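Local coordinates for protein nucleoporin NUP82 (Chaetomium thermophilum, PDB 5CWW) that probably serves as a structural component of the nuclear pore complex and as a docking site for nuclear transport factors, at residues Glu332-Ser335 with Glu336-Asn339. Sequence-based numbering, arbitrary orientation.
Sequences EWMS and EIDN
Trp333 and Ile337 meet one turn apart in the last turns of helix 321-338, part of a long insertion between strands 281-284 and 369-370 of the beta-propeller domain. CD1 of Ile337 lies over one face of the indole, 3.6 Å from the centroid of the six-membered ring, in a CH-pi contact. Trp450 and Trp267 also meet this indole.

The backbone bonds mix i+3 and i+4 spacing. Met334 O accepts twice, from Ile337 N at 2.8 Å and from Asp338 N at 3.0 Å. The Asp338 N-H comes in nearly along the C=O axis, whereas Ile337 N sits above the carbonyl plane. Glu336 N is shared between Trp333 O at 3.3 Å and, weakly, Glu332 O.

The stronger partner of Glu332 O is the Ser335 hydroxyl, with OG 2.7 Å away. A chi1 of 73° turns that hydroxyl back along the helix to reach it. Glu336 OE1 takes a weak bond from Ser361 N, and its OE2 forms a long, weak ion pair with Arg362. Met334 packs on helix 298-315 through Leu302, Ser303 and Ile306. Asn339 leaves helical geometry, yet its N still reaches Ser335 O in a weak bond of 3.3 Å with an N-H...O angle of 163°.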
# COMPACT_ATOMS: atom_id res chain seq x y z
N GLU B 332 0.29 17.14 -21.19
CA GLU B 332 0.85 16.17 -22.12
C GLU B 332 0.17 14.82 -21.94
O GLU B 332 -0.18 14.15 -22.91
CB GLU B 332 2.36 16.06 -21.91
CG GLU B 332 3.07 15.21 -22.95
CD GLU B 332 4.58 15.26 -22.80
OE1 GLU B 332 5.06 15.97 -21.90
OE2 GLU B 332 5.27 14.58 -23.59
N TRP B 333 -0.03 14.43 -20.68
CA TRP B 333 -0.74 13.20 -20.34
C TRP B 333 -2.15 13.20 -20.93
O TRP B 333 -2.56 12.23 -21.56
CB TRP B 333 -0.79 13.05 -18.82
CG TRP B 333 -1.44 11.79 -18.33
CD1 TRP B 333 -0.85 10.57 -18.18
CD2 TRP B 333 -2.80 11.63 -17.90
NE1 TRP B 333 -1.75 9.66 -17.69
CE2 TRP B 333 -2.96 10.29 -17.51
CE3 TRP B 333 -3.89 12.50 -17.81
CZ2 TRP B 333 -4.17 9.79 -17.04
CZ3 TRP B 333 -5.09 12.00 -17.35
CH2 TRP B 333 -5.22 10.66 -16.97
N MET B 334 -2.87 14.30 -20.74
CA MET B 334 -4.24 14.42 -21.21
C MET B 334 -4.34 14.41 -22.74
O MET B 334 -5.31 13.90 -23.30
CB MET B 334 -4.89 15.69 -20.67
CG MET B 334 -6.34 15.90 -21.09
SD MET B 334 -7.42 14.51 -20.66
CE MET B 334 -7.36 14.58 -18.87
N SER B 335 -3.34 14.98 -23.41
CA SER B 335 -3.36 15.08 -24.86
C SER B 335 -3.34 13.69 -25.50
O SER B 335 -3.83 13.50 -26.61
CB SER B 335 -2.17 15.90 -25.37
OG SER B 335 -0.96 15.18 -25.25
N GLU B 336 -2.77 12.72 -24.79
CA GLU B 336 -2.76 11.34 -25.24
C GLU B 336 -4.17 10.74 -25.19
O GLU B 336 -4.46 9.77 -25.89
CB GLU B 336 -1.81 10.50 -24.39
CG GLU B 336 -0.36 10.97 -24.42
CD GLU B 336 0.46 10.26 -25.49
OE1 GLU B 336 0.49 9.01 -25.49
OE2 GLU B 336 1.09 10.96 -26.32
N ILE B 337 -5.02 11.33 -24.36
CA ILE B 337 -6.39 10.83 -24.19
C ILE B 337 -7.36 11.53 -25.14
O ILE B 337 -8.29 10.90 -25.65
CB ILE B 337 -6.86 11.02 -22.73
CG1 ILE B 337 -5.92 10.28 -21.77
CG2 ILE B 337 -8.29 10.51 -22.55
CD1 ILE B 337 -6.19 10.52 -20.30
N ASP B 338 -7.16 12.82 -25.37
CA ASP B 338 -8.02 13.57 -26.29
C ASP B 338 -7.91 13.04 -27.71
O ASP B 338 -8.91 12.90 -28.41
CB ASP B 338 -7.66 15.06 -26.26
CG ASP B 338 -7.99 15.72 -24.94
OD1 ASP B 338 -8.97 15.31 -24.29
OD2 ASP B 338 -7.26 16.66 -24.54
N ASN B 339 -6.68 12.73 -28.13
CA ASN B 339 -6.42 12.21 -29.46
C ASN B 339 -6.52 10.69 -29.49
O ASN B 339 -5.74 10.02 -30.17
CB ASN B 339 -5.03 12.65 -29.94
CG ASN B 339 -4.88 14.16 -29.99
OD1 ASN B 339 -5.82 14.87 -30.33
ND2 ASN B 339 -3.70 14.64 -29.65